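Local structure of alpha,alpha-trehalose-phosphate synthase (UDP-forming) (Burkholderia xenovorans, 5HXA) at residues A[124-129]-A[150-155]; A[183-188]-A[200-205]; A[256-261]-A[358-363]; A[318-323]-A[344-349]. The protein is a glycosyltransferase of family 20, built on the two-domain GT-B fold. One frame throughout, in Å; residues are numbered along the deposited sequence.

Interaction 1 of 4, residues A[124-129]-A[150-155]; sequences QLKELL and RELGVK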
loop_
_atom_site.group_PDB
_atom_site.type_symbol
_atom_site.label_atom_id
_atom_site.label_comp_id
_atom_site.label_asym_id
_atom_site.label_seq_id
_atom_site.Cartn_x
_atom_site.Cartn_y
_atom_site.Cartn_z
ATOM N N GLN A 124 -16.124 -5.912 32.091
ATOM C CA GLN A 124 -15.768 -6.990 33.008
ATOM C C GLN A 124 -14.431 -6.734 33.688
ATOM O O GLN A 124 -14.267 -7.058 34.866
ATOM C CB GLN A 124 -15.737 -8.323 32.268
ATOM C CG GLN A 124 -17.117 -8.868 31.934
ATOM C CD GLN A 124 -17.040 -10.086 31.042
ATOM O OE1 GLN A 124 -16.382 -10.062 30.000
ATOM N NE2 GLN A 124 -17.692 -11.167 31.453
ATOM N N LEU A 125 -13.464 -6.158 32.965
ATOM C CA LEU A 125 -12.198 -5.799 33.597
ATOM C C LEU A 125 -12.409 -4.778 34.709
ATOM O O LEU A 125 -11.796 -4.880 35.779
ATOM C CB LEU A 125 -11.214 -5.254 32.557
ATOM C CG LEU A 125 -9.914 -4.748 33.188
ATOM C CD1 LEU A 125 -9.207 -5.892 33.904
ATOM C CD2 LEU A 125 -8.990 -4.092 32.165
ATOM N N LYS A 126 -13.287 -3.796 34.479
ATOM C CA LYS A 126 -13.501 -2.734 35.462
ATOM C C LYS A 126 -13.862 -3.281 36.837
ATOM O O LYS A 126 -13.458 -2.706 37.857
ATOM C CB LYS A 126 -14.600 -1.778 34.987
ATOM C CG LYS A 126 -15.013 -0.758 36.053
ATOM C CD LYS A 126 -16.158 0.125 35.595
ATOM C CE LYS A 126 -16.587 1.081 36.697
ATOM N NZ LYS A 126 -17.780 1.889 36.292
ATOM N N GLU A 127 -14.611 -4.387 36.893
ATOM C CA GLU A 127 -14.963 -4.980 38.181
ATOM C C GLU A 127 -13.742 -5.448 38.964
ATOM O O GLU A 127 -13.805 -5.541 40.193
ATOM C CB GLU A 127 -15.918 -6.159 37.985
ATOM C CG GLU A 127 -17.259 -5.773 37.417
ATOM C CD GLU A 127 -17.959 -4.738 38.268
ATOM O OE1 GLU A 127 -18.165 -4.998 39.472
ATOM O OE2 GLU A 127 -18.289 -3.656 37.737
ATOM N N LEU A 128 -12.641 -5.745 38.283
ATOM C CA LEU A 128 -11.447 -6.292 38.910
ATOM C C LEU A 128 -10.410 -5.234 39.235
ATOM O O LEU A 128 -9.381 -5.562 39.830
ATOM C CB LEU A 128 -10.818 -7.348 37.998
ATOM C CG LEU A 128 -11.745 -8.467 37.527
ATOM C CD1 LEU A 128 -11.065 -9.273 36.437
ATOM C CD2 LEU A 128 -12.122 -9.356 38.697
ATOM N N LEU A 129 -10.652 -3.981 38.858
ATOM C CA LEU A 129 -9.646 -2.939 38.986
ATOM C C LEU A 129 -9.644 -2.344 40.385
ATOM O O LEU A 129 -10.687 -2.219 41.031
ATOM C CB LEU A 129 -9.891 -1.826 37.968
ATOM C CG LEU A 129 -9.721 -2.185 36.494
ATOM C CD1 LEU A 129 -9.983 -0.948 35.639
ATOM C CD2 LEU A 129 -8.326 -2.744 36.232
ATOM N N ARG A 150 -12.477 4.565 29.640
ATOM C CA ARG A 150 -12.758 5.952 30.025
ATOM C C ARG A 150 -14.257 6.204 30.108
ATOM O O ARG A 150 -14.726 6.950 30.975
ATOM C CB ARG A 150 -12.141 6.940 29.028
ATOM C CG ARG A 150 -10.642 6.793 28.804
ATOM C CD ARG A 150 -9.855 6.887 30.109
ATOM N NE ARG A 150 -8.426 6.881 29.811
ATOM C CZ ARG A 150 -7.462 6.649 30.697
ATOM N NH1 ARG A 150 -7.754 6.406 31.973
ATOM N NH2 ARG A 150 -6.196 6.669 30.299
ATOM N N GLU A 151 -15.017 5.606 29.192
ATOM C CA GLU A 151 -16.465 5.747 29.199
ATOM C C GLU A 151 -17.087 5.145 30.449
ATOM O O GLU A 151 -18.182 5.555 30.842
ATOM C CB GLU A 151 -17.050 5.094 27.948
ATOM C CG GLU A 151 -17.987 5.985 27.174
ATOM C CD GLU A 151 -17.328 6.599 25.967
ATOM O OE1 GLU A 151 -16.992 5.844 25.032
ATOM O OE2 GLU A 151 -17.142 7.834 25.954
ATOM N N LEU A 152 -16.411 4.189 31.082
ATOM C CA LEU A 152 -16.842 3.625 32.350
ATOM C C LEU A 152 -16.306 4.409 33.544
ATOM O O LEU A 152 -16.493 3.982 34.686
ATOM C CB LEU A 152 -16.409 2.159 32.444
ATOM C CG LEU A 152 -17.060 1.207 31.432
ATOM C CD1 LEU A 152 -16.384 -0.143 31.470
ATOM C CD2 LEU A 152 -18.545 1.055 31.717
ATOM N N GLY A 153 -15.651 5.542 33.302
ATOM C CA GLY A 153 -15.105 6.342 34.380
ATOM C C GLY A 153 -13.763 5.883 34.902
ATOM O O GLY A 153 -13.351 6.319 35.980
ATOM N N VAL A 154 -13.056 5.029 34.169
ATOM C CA VAL A 154 -11.778 4.497 34.632
ATOM C C VAL A 154 -10.712 5.567 34.432
ATOM O O VAL A 154 -10.466 6.010 33.303
ATOM C CB VAL A 154 -11.416 3.201 33.890
ATOM C CG1 VAL A 154 -9.966 2.826 34.149
ATOM C CG2 VAL A 154 -12.349 2.076 34.316
ATOM N N LYS A 155 -10.075 5.982 35.524
ATOM C CA LYS A 155 -9.077 7.042 35.487
ATOM C C LYS A 155 -7.643 6.527 35.560
ATOM O O LYS A 155 -6.712 7.328 35.441
ATOM C CB LYS A 155 -9.323 8.038 36.632
ATOM C CG LYS A 155 -10.684 8.728 36.595
ATOM C CD LYS A 155 -10.871 9.546 35.318
ATOM C CE LYS A 155 -12.302 10.089 35.184
ATOM N NZ LYS A 155 -12.683 11.021 36.280
#

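Interaction 2 of 4, residues A[183-188]-A[200-205]; sequences KAMCSY and QSFVDF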
loop_
_atom_site.group_PDB
_atom_site.type_symbol
_atom_site.label_atom_id
_atom_site.label_comp_id
_atom_site.label_asym_id
_atom_site.label_seq_id
_atom_site.Cartn_x
_atom_site.Cartn_y
_atom_site.Cartn_z
ATOM N N LYS A 183 -9.112 8.288 17.050
ATOM C CA LYS A 183 -9.649 9.037 18.182
ATOM C C LYS A 183 -9.678 8.177 19.439
ATOM O O LYS A 183 -9.207 8.592 20.504
ATOM C CB LYS A 183 -11.054 9.553 17.857
ATOM C CG LYS A 183 -11.719 10.225 19.083
ATOM C CD LYS A 183 -13.042 10.899 18.711
ATOM C CE LYS A 183 -13.698 11.547 19.932
ATOM N NZ LYS A 183 -14.857 12.402 19.531
ATOM N N ALA A 184 -10.205 6.952 19.323
ATOM C CA ALA A 184 -10.274 6.069 20.485
ATOM C C ALA A 184 -8.886 5.743 21.016
ATOM O O ALA A 184 -8.689 5.641 22.231
ATOM C CB ALA A 184 -11.030 4.786 20.138
ATOM N N MET A 185 -7.906 5.571 20.126
ATOM C CA MET A 185 -6.554 5.263 20.592
ATOM C C MET A 185 -5.990 6.360 21.496
ATOM O O MET A 185 -5.143 6.079 22.350
ATOM C CB MET A 185 -5.615 5.042 19.406
ATOM C CG MET A 185 -5.838 3.705 18.672
ATOM S SD MET A 185 -4.879 3.619 17.150
ATOM C CE MET A 185 -3.228 3.228 17.768
ATOM N N CYS A 186 -6.418 7.611 21.317
ATOM C CA CYS A 186 -5.882 8.687 22.147
ATOM C C CYS A 186 -6.503 8.740 23.542
ATOM O O CYS A 186 -6.160 9.640 24.326
ATOM C CB CYS A 186 -6.047 10.025 21.420
ATOM S SG CYS A 186 -4.995 10.125 19.914
ATOM N N SER A 187 -7.396 7.800 23.879
ATOM C CA SER A 187 -7.784 7.605 25.273
ATOM C C SER A 187 -6.697 6.917 26.085
ATOM O O SER A 187 -6.751 6.957 27.320
ATOM C CB SER A 187 -9.079 6.789 25.363
ATOM O OG SER A 187 -10.177 7.574 24.932
ATOM N N TYR A 188 -5.738 6.266 25.424
ATOM C CA TYR A 188 -4.558 5.749 26.102
ATOM C C TYR A 188 -3.657 6.892 26.563
ATOM O O TYR A 188 -3.500 7.900 25.865
ATOM C CB TYR A 188 -3.764 4.823 25.163
ATOM C CG TYR A 188 -4.421 3.469 24.905
ATOM C CD1 TYR A 188 -4.382 2.463 25.870
ATOM C CD2 TYR A 188 -5.047 3.191 23.687
ATOM C CE1 TYR A 188 -4.977 1.219 25.646
ATOM C CE2 TYR A 188 -5.648 1.948 23.447
ATOM C CZ TYR A 188 -5.614 0.978 24.434
ATOM O OH TYR A 188 -6.208 -0.241 24.212
ATOM N N GLN A 200 5.857 7.728 13.694
ATOM C CA GLN A 200 5.665 8.885 12.827
ATOM C C GLN A 200 4.402 8.742 11.985
ATOM O O GLN A 200 3.704 9.734 11.749
ATOM C CB GLN A 200 6.891 9.100 11.940
ATOM C CG GLN A 200 6.886 10.443 11.194
ATOM C CD GLN A 200 6.825 11.639 12.134
ATOM O OE1 GLN A 200 7.629 11.759 13.058
ATOM N NE2 GLN A 200 5.855 12.528 11.906
ATOM N N SER A 201 4.083 7.520 11.547
ATOM C CA SER A 201 2.847 7.272 10.813
ATOM C C SER A 201 1.624 7.694 11.622
ATOM O O SER A 201 0.698 8.325 11.094
ATOM C CB SER A 201 2.771 5.786 10.463
ATOM O OG SER A 201 1.483 5.440 10.026
ATOM N N PHE A 202 1.593 7.322 12.903
ATOM C CA PHE A 202 0.472 7.676 13.774
ATOM C C PHE A 202 0.398 9.183 13.967
ATOM O O PHE A 202 -0.666 9.792 13.827
ATOM C CB PHE A 202 0.642 6.964 15.117
ATOM C CG PHE A 202 -0.445 7.247 16.120
ATOM C CD1 PHE A 202 -1.667 6.586 16.051
ATOM C CD2 PHE A 202 -0.230 8.142 17.157
ATOM C CE1 PHE A 202 -2.664 6.834 16.999
ATOM C CE2 PHE A 202 -1.219 8.389 18.102
ATOM C CZ PHE A 202 -2.434 7.737 18.024
ATOM N N VAL A 203 1.532 9.802 14.289
ATOM C CA VAL A 203 1.549 11.240 14.520
ATOM C C VAL A 203 1.225 11.997 13.232
ATOM O O VAL A 203 0.536 13.028 13.259
ATOM C CB VAL A 203 2.909 11.654 15.108
ATOM C CG1 VAL A 203 3.031 13.168 15.158
ATOM C CG2 VAL A 203 3.086 11.038 16.509
ATOM N N ASP A 204 1.699 11.493 12.085
ATOM C CA ASP A 204 1.349 12.121 10.807
ATOM C C ASP A 204 -0.160 12.164 10.598
ATOM O O ASP A 204 -0.701 13.163 10.101
ATOM C CB ASP A 204 1.996 11.373 9.641
ATOM C CG ASP A 204 3.451 11.768 9.407
ATOM O OD1 ASP A 204 3.923 12.755 10.010
ATOM O OD2 ASP A 204 4.116 11.085 8.600
ATOM N N PHE A 205 -0.859 11.077 10.923
ATOM C CA PHE A 205 -2.303 11.087 10.721
ATOM C C PHE A 205 -2.935 12.191 11.549
ATOM O O PHE A 205 -3.770 12.968 11.058
ATOM C CB PHE A 205 -2.928 9.737 11.085
ATOM C CG PHE A 205 -4.425 9.741 10.946
ATOM C CD1 PHE A 205 -5.020 9.462 9.720
ATOM C CD2 PHE A 205 -5.239 10.117 12.017
ATOM C CE1 PHE A 205 -6.408 9.515 9.571
ATOM C CE2 PHE A 205 -6.614 10.166 11.879
ATOM C CZ PHE A 205 -7.202 9.862 10.656
#

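Interaction 3 of 4, residues A[256-261]-A[358-363]; sequences SLRDGM and FRQSQV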
loop_
_atom_site.group_PDB
_atom_site.type_symbol
_atom_site.label_atom_id
_atom_site.label_comp_id
_atom_site.label_asym_id
_atom_site.label_seq_id
_atom_site.Cartn_x
_atom_site.Cartn_y
_atom_site.Cartn_z
ATOM N N SER A 256 19.136 -35.617 13.353
ATOM C CA SER A 256 18.563 -35.992 12.061
ATOM C C SER A 256 18.877 -34.942 11.005
ATOM O O SER A 256 19.325 -35.275 9.900
ATOM C CB SER A 256 17.044 -36.187 12.173
ATOM O OG SER A 256 16.723 -37.305 12.982
ATOM N N LEU A 257 18.621 -33.668 11.324
ATOM C CA LEU A 257 18.936 -32.588 10.394
ATOM C C LEU A 257 20.402 -32.635 9.987
ATOM O O LEU A 257 20.729 -32.646 8.793
ATOM C CB LEU A 257 18.596 -31.238 11.021
ATOM C CG LEU A 257 18.915 -29.983 10.203
ATOM C CD1 LEU A 257 18.149 -29.981 8.862
ATOM C CD2 LEU A 257 18.600 -28.731 11.012
ATOM N N ARG A 258 21.297 -32.694 10.977
ATOM C CA ARG A 258 22.732 -32.694 10.712
ATOM C C ARG A 258 23.134 -33.847 9.801
ATOM O O ARG A 258 23.863 -33.653 8.821
ATOM C CB ARG A 258 23.494 -32.760 12.037
ATOM C CG ARG A 258 24.796 -31.983 12.060
ATOM C CD ARG A 258 25.489 -32.091 13.415
ATOM N NE ARG A 258 24.526 -32.260 14.501
ATOM C CZ ARG A 258 24.818 -32.136 15.792
ATOM N NH1 ARG A 258 26.053 -31.823 16.169
ATOM N NH2 ARG A 258 23.872 -32.318 16.709
ATOM N N ASP A 259 22.668 -35.063 10.107
ATOM C CA ASP A 259 23.061 -36.219 9.310
ATOM C C ASP A 259 22.513 -36.130 7.893
ATOM O O ASP A 259 23.187 -36.531 6.937
ATOM C CB ASP A 259 22.604 -37.515 9.980
ATOM C CG ASP A 259 23.297 -37.765 11.313
ATOM O OD1 ASP A 259 24.254 -37.027 11.658
ATOM O OD2 ASP A 259 22.880 -38.710 12.018
ATOM N N GLY A 260 21.291 -35.617 7.731
ATOM C CA GLY A 260 20.737 -35.493 6.397
ATOM C C GLY A 260 21.384 -34.408 5.561
ATOM O O GLY A 260 21.342 -34.485 4.328
ATOM N N MET A 261 22.003 -33.421 6.201
ATOM C CA MET A 261 22.594 -32.272 5.524
ATOM C C MET A 261 24.087 -32.423 5.273
ATOM O O MET A 261 24.723 -31.459 4.830
ATOM C CB MET A 261 22.373 -30.991 6.341
ATOM C CG MET A 261 20.990 -30.374 6.248
ATOM S SD MET A 261 20.516 -29.990 4.549
ATOM C CE MET A 261 21.733 -28.754 4.118
ATOM N N PHE A 358 18.290 -23.482 14.432
ATOM C CA PHE A 358 18.962 -22.271 13.948
ATOM C C PHE A 358 20.480 -22.399 14.073
ATOM O O PHE A 358 21.230 -22.028 13.161
ATOM C CB PHE A 358 18.502 -21.033 14.739
ATOM C CG PHE A 358 17.091 -20.569 14.448
ATOM C CD1 PHE A 358 16.495 -20.789 13.215
ATOM C CD2 PHE A 358 16.368 -19.872 15.425
ATOM C CE1 PHE A 358 15.202 -20.339 12.959
ATOM C CE2 PHE A 358 15.062 -19.428 15.181
ATOM C CZ PHE A 358 14.484 -19.661 13.940
ATOM N N ARG A 359 20.946 -22.909 15.214
ATOM C CA ARG A 359 22.379 -23.042 15.456
ATOM C C ARG A 359 23.052 -23.960 14.437
ATOM O O ARG A 359 24.251 -23.821 14.177
ATOM C CB ARG A 359 22.597 -23.567 16.877
ATOM C CG ARG A 359 24.043 -23.564 17.380
ATOM C CD ARG A 359 24.017 -23.835 18.876
ATOM N NE ARG A 359 25.318 -23.831 19.539
ATOM C CZ ARG A 359 25.800 -22.804 20.234
ATOM N NH1 ARG A 359 25.109 -21.663 20.336
ATOM N NH2 ARG A 359 26.984 -22.911 20.817
ATOM N N GLN A 360 22.306 -24.908 13.861
ATOM C CA GLN A 360 22.849 -25.794 12.832
ATOM C C GLN A 360 22.870 -25.163 11.445
ATOM O O GLN A 360 23.412 -25.777 10.522
ATOM C CB GLN A 360 22.036 -27.099 12.765
ATOM C CG GLN A 360 22.260 -28.004 13.950
ATOM C CD GLN A 360 23.720 -28.362 14.107
ATOM O OE1 GLN A 360 24.366 -28.799 13.150
ATOM N NE2 GLN A 360 24.263 -28.140 15.302
ATOM N N SER A 361 22.300 -23.971 11.271
ATOM C CA SER A 361 22.050 -23.405 9.950
ATOM C C SER A 361 23.071 -22.326 9.613
ATOM O O SER A 361 23.218 -21.351 10.358
ATOM C CB SER A 361 20.642 -22.813 9.881
ATOM O OG SER A 361 19.665 -23.777 10.270
ATOM N N GLN A 362 23.723 -22.471 8.457
ATOM C CA GLN A 362 24.734 -21.502 8.030
ATOM C C GLN A 362 24.140 -20.176 7.567
ATOM O O GLN A 362 24.848 -19.161 7.585
ATOM C CB GLN A 362 25.596 -22.077 6.900
ATOM C CG GLN A 362 26.598 -23.145 7.350
ATOM C CD GLN A 362 25.947 -24.480 7.699
ATOM O OE1 GLN A 362 24.950 -24.891 7.099
ATOM N NE2 GLN A 362 26.508 -25.154 8.688
ATOM N N VAL A 363 22.883 -20.151 7.127
ATOM C CA VAL A 363 22.230 -18.912 6.700
ATOM C C VAL A 363 20.857 -18.849 7.340
ATOM O O VAL A 363 20.127 -19.846 7.333
ATOM C CB VAL A 363 22.099 -18.809 5.167
ATOM C CG1 VAL A 363 21.434 -17.461 4.772
ATOM C CG2 VAL A 363 23.470 -18.950 4.496
#

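Interaction 4 of 4, residues A[318-323]-A[344-349]; sequences RIRQTL and YLNRKY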
loop_
_atom_site.group_PDB
_atom_site.type_symbol
_atom_site.label_atom_id
_atom_site.label_comp_id
_atom_site.label_asym_id
_atom_site.label_seq_id
_atom_site.Cartn_x
_atom_site.Cartn_y
_atom_site.Cartn_z
ATOM N N ARG A 318 -5.170 -20.026 -0.038
ATOM C CA ARG A 318 -4.638 -19.722 -1.365
ATOM C C ARG A 318 -3.136 -19.487 -1.318
ATOM O O ARG A 318 -2.404 -19.966 -2.192
ATOM C CB ARG A 318 -5.347 -18.505 -1.962
ATOM N N ILE A 319 -2.659 -18.742 -0.315
ATOM C CA ILE A 319 -1.224 -18.503 -0.179
ATOM C C ILE A 319 -0.491 -19.820 0.027
ATOM O O ILE A 319 0.621 -20.022 -0.482
ATOM C CB ILE A 319 -0.950 -17.517 0.975
ATOM C CG1 ILE A 319 -1.889 -16.303 0.900
ATOM C CG2 ILE A 319 0.503 -17.086 0.978
ATOM C CD1 ILE A 319 -1.952 -15.594 -0.456
ATOM N N ARG A 320 -1.102 -20.738 0.777
ATOM C CA ARG A 320 -0.460 -22.021 1.046
ATOM C C ARG A 320 -0.377 -22.864 -0.225
ATOM O O ARG A 320 0.673 -23.449 -0.524
ATOM C CB ARG A 320 -1.225 -22.755 2.153
ATOM C CG ARG A 320 -0.647 -24.114 2.532
ATOM C CD ARG A 320 -1.277 -24.651 3.811
ATOM N NE ARG A 320 -1.167 -26.104 3.902
ATOM C CZ ARG A 320 -1.849 -26.863 4.758
ATOM N NH1 ARG A 320 -2.703 -26.312 5.614
ATOM N NH2 ARG A 320 -1.681 -28.181 4.753
ATOM N N GLN A 321 -1.473 -22.924 -0.993
ATOM C CA GLN A 321 -1.455 -23.674 -2.248
ATOM C C GLN A 321 -0.434 -23.096 -3.217
ATOM O O GLN A 321 0.283 -23.842 -3.892
ATOM C CB GLN A 321 -2.841 -23.678 -2.892
ATOM C CG GLN A 321 -3.917 -24.376 -2.103
ATOM C CD GLN A 321 -5.300 -24.103 -2.674
ATOM O OE1 GLN A 321 -5.433 -23.602 -3.793
ATOM N NE2 GLN A 321 -6.337 -24.420 -1.904
ATOM N N THR A 322 -0.354 -21.768 -3.297
ATOM C CA THR A 322 0.652 -21.134 -4.146
ATOM C C THR A 322 2.057 -21.546 -3.735
ATOM O O THR A 322 2.874 -21.943 -4.578
ATOM C CB THR A 322 0.505 -19.609 -4.077
ATOM O OG1 THR A 322 -0.806 -19.240 -4.512
ATOM C CG2 THR A 322 1.533 -18.936 -4.958
ATOM N N LEU A 323 2.366 -21.427 -2.440
ATOM C CA LEU A 323 3.692 -21.783 -1.950
ATOM C C LEU A 323 4.004 -23.256 -2.200
ATOM O O LEU A 323 5.124 -23.605 -2.600
ATOM C CB LEU A 323 3.787 -21.474 -0.455
ATOM C CG LEU A 323 5.188 -21.600 0.120
ATOM C CD1 LEU A 323 6.076 -20.515 -0.497
ATOM C CD2 LEU A 323 5.166 -21.521 1.641
ATOM N N TYR A 344 10.304 -28.412 2.505
ATOM C CA TYR A 344 9.200 -27.645 3.059
ATOM C C TYR A 344 8.489 -28.502 4.097
ATOM O O TYR A 344 8.111 -29.641 3.808
ATOM C CB TYR A 344 8.253 -27.242 1.927
ATOM C CG TYR A 344 6.865 -26.788 2.328
ATOM C CD1 TYR A 344 6.665 -25.575 2.981
ATOM C CD2 TYR A 344 5.747 -27.562 2.017
ATOM C CE1 TYR A 344 5.378 -25.150 3.332
ATOM C CE2 TYR A 344 4.459 -27.151 2.362
ATOM C CZ TYR A 344 4.286 -25.941 3.013
ATOM O OH TYR A 344 3.015 -25.536 3.348
ATOM N N LEU A 345 8.327 -27.964 5.310
ATOM C CA LEU A 345 7.708 -28.699 6.412
ATOM C C LEU A 345 6.615 -27.845 7.036
ATOM O O LEU A 345 6.879 -26.732 7.508
ATOM C CB LEU A 345 8.740 -29.098 7.478
ATOM C CG LEU A 345 9.851 -30.071 7.064
ATOM C CD1 LEU A 345 11.026 -29.307 6.525
ATOM C CD2 LEU A 345 10.286 -30.912 8.249
ATOM N N ASN A 346 5.400 -28.374 7.053
ATOM C CA ASN A 346 4.237 -27.666 7.575
ATOM C C ASN A 346 3.943 -28.194 8.979
ATOM O O ASN A 346 3.038 -28.990 9.206
ATOM C CB ASN A 346 3.053 -27.838 6.614
ATOM C CG ASN A 346 1.852 -27.011 7.005
ATOM O OD1 ASN A 346 0.712 -27.401 6.762
ATOM N ND2 ASN A 346 2.099 -25.857 7.609
ATOM N N ARG A 347 4.781 -27.772 9.923
ATOM C CA ARG A 347 4.671 -28.260 11.291
ATOM C C ARG A 347 5.378 -27.304 12.245
ATOM O O ARG A 347 6.151 -26.436 11.836
ATOM C CB ARG A 347 5.236 -29.674 11.426
ATOM C CG ARG A 347 6.714 -29.784 11.165
ATOM C CD ARG A 347 7.246 -31.036 11.833
ATOM N NE ARG A 347 7.317 -30.860 13.283
ATOM C CZ ARG A 347 7.626 -31.821 14.151
ATOM N NH1 ARG A 347 7.891 -33.048 13.723
ATOM N NH2 ARG A 347 7.667 -31.554 15.453
ATOM N N LYS A 348 5.098 -27.483 13.530
ATOM C CA LYS A 348 5.625 -26.628 14.583
ATOM C C LYS A 348 6.681 -27.385 15.371
ATOM O O LYS A 348 6.534 -28.584 15.630
ATOM C CB LYS A 348 4.507 -26.162 15.529
ATOM N N TYR A 349 7.748 -26.688 15.741
ATOM C CA TYR A 349 8.779 -27.231 16.616
ATOM C C TYR A 349 8.774 -26.476 17.936
ATOM O O TYR A 349 8.534 -25.268 17.963
ATOM C CB TYR A 349 10.164 -27.139 15.968
ATOM C CG TYR A 349 10.336 -28.108 14.823
ATOM C CD1 TYR A 349 10.724 -29.422 15.054
ATOM C CD2 TYR A 349 10.081 -27.717 13.518
ATOM C CE1 TYR A 349 10.869 -30.318 14.005
ATOM C CE2 TYR A 349 10.218 -28.605 12.461
ATOM C CZ TYR A 349 10.614 -29.899 12.713
ATOM O OH TYR A 349 10.758 -30.773 11.663
#

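Interaction 1 of 4, residues A[124-129]-A[150-155]
Lys126 meets Val154 with CG and Leu152 from CD to its tip. With CG anti to the backbone N (chi1 172°), the chain runs straight out from helix 108-126. Lys126 CG passes Val154 CG2 at 4.3 Å. One step on, Lys126 CD rests against Leu152 CB at 3.8 Å, and Lys126 CE lies 3.5 Å from Leu152 O. Lys126 NZ then donates to Leu152 O over 2.9 Å, lying in the carbonyl plane with a C=O...N angle of 145°. That carbonyl sits just beyond helix 145-151, which finishes in a Schellman motif: Gly153, at positive phi, is the C-prime residue, Gly153 N bonds to Arg150 O, and Val154 N bonds to Leu149 O. In the N-terminal Rossmann-like domain of the GT-B fold, these two helices lead into the adjacent parallel strands 134-138 and 158-161. An ammonium at such a helix end would probably be favoured by the carbonyls gathered there. Beside this contact, Leu129 and Val154 approach at about a right angle, Leu129 CD1 lying 4.1 Å from both Val154 CG1 and CG2. Within 150-155, Arg150 NH1 donates to Val154 O at 3.0 Å, with the acceptor nearly in the guanidinium plane, and Arg150 NH2 salt-bridges Asp189 OD2.

Interaction 2 of 4, residues A[183-188]-A[200-205]
Phe202 pushes its ring toward Met185 and Cys186, and the two sulfur side chains receive its outer end. The methionine meets CE1 of the ring: Met185 CE lies 3.7 Å from Phe202 CE1, with Met185 SD almost as close. The cysteine meets the neighbouring ring carbon, Cys186 SG standing 4.0 Å from Phe202 CZ. Neither sulfur sits squarely over the ring or in its plane. Met185 SD is 5.2 Å from the centroid of the Phe202 ring and 71° off the normal; Cys186 SG is 5.3 Å from the same centroid at a nearly identical tilt. Met185 and Phe202 run antiparallel alongside each other, and the bend of the methionine at chi3 (78°) turns its methyl back along the ring, where Met185 CE also comes within 4.1 Å of Phe202 CD1. No hydrogen bond links the two segments, and all three residues are buried. Phe166 meets the Phe202 ring edge-to-face, and Phe193 meets it at an intermediate tilt. From the same helix, 196-208, Asp204 forms a salt bridge with Arg208 of the second subunit, so this helix faces both the core and the partner chain. Helices 178-185 and 196-208 precede and follow strand 190-193, and Met185 and Phe202 both pack on its Ile191: a Met-aromatic contact, joined by a Cys sulfur-aromatic one, within the N-terminal Rossmann-like domain.

Interaction 3 of 4, residues A[256-261]-A[358-363]
The backbones come nearest at Arg258 and Gln360, whose CA atoms lie 7.2 Å apart, one in helix 252-260 and the other in the end region of helix 351-359. Gln360 carries the contact from its side, since both partners meet it. Its chain folds at chi2 (-58°), which lays the amide alongside Arg258 instead of pointing it straight ahead. Gln360 NE2 sits 4.0 Å above the guanidinium plane of Arg258, over the centre of the group, and the two flat groups are inclined by 31°. The other end of the amide meets the aliphatic part of the arginine: Gln360 OE1 is 3.4 Å from Arg258 CG and 3.5 Å from Arg258 CD. Those methylenes, the second next to a guanidinium, are probably slightly polarised toward the oxygen. No hydrogen bond forms here; the amide lies over one face of the guanidinium, and Thr249 touches both side chains. Closer to the backbone, Leu257 CD2 packs on Gln360 CB at 4.2 Å. Leu257 also rests on Leu266, as does Ser361, so the surface contact grades into the hydrophobic layer over the sheet. Helices 252-260 and 351-359 feed strands 265-270 and 363-366; the contact thus joins the ends of two helices that lead into neighbouring parallel strands of the C-terminal Rossmann-like domain of the GT-B fold.

Interaction 4 of 4, residues A[318-323]-A[344-349]
Arg320 NE and Tyr344 OH converge on one oxygen, OE1 of Glu324, the arginine through a salt bridge and the tyrosine through a hydrogen bond. The shared carboxylate ties together the helix and second strand of a beta-alpha-beta unit, made of strand 300-305, helix 314-334 and strand 342-345, in the C-terminal Rossmann-like domain. Arg320 leaves the helix heading away from its own backbone N (chi1 -180°) and stays extended as far as NE, passing Tyr344 at about a right angle; Arg320 CG is 4.0 Å from Tyr344 OH. Nearly one turn further on, Leu323 CD2 approaches Tyr344 CE1 at 4.0 Å, adding an apolar contact in the buried part of the interface. Asn346 takes a different route to the arginine. Its amide is turned 58° from the guanidinium plane and is held at the other end, where ND2 donates to Ala306 O. Asn346 OD1 stands 3.2 Å above the guanidinium plane of Arg320, over its centre, too poorly angled to accept a hydrogen bond from NH2.

How the interactions relate
Interactions 1 and 2 belong to the N-terminal domain, 3 and 4 to the C-terminal one. The first two touch through a probable hydrogen bond from Arg150 NE to Ser187 O; interactions 3 and 4 do not meet, though their nearest atoms are about 8 Å apart and interaction 4 is nested in the loop that 3 closes. Chemistry follows depth. Interaction 2 is wholly buried and rests on sulfur and aromatic carbon, whereas interaction 3, at the surface, lays an amide over one face of a guanidinium. The partly buried pair, 1 and 4, combine apolar packing with polar links: 1 adds a lysine-to-carbonyl bond, 4 a shared carboxylate. Interactions 1 and 3 join helix ends, 4 helix to strand.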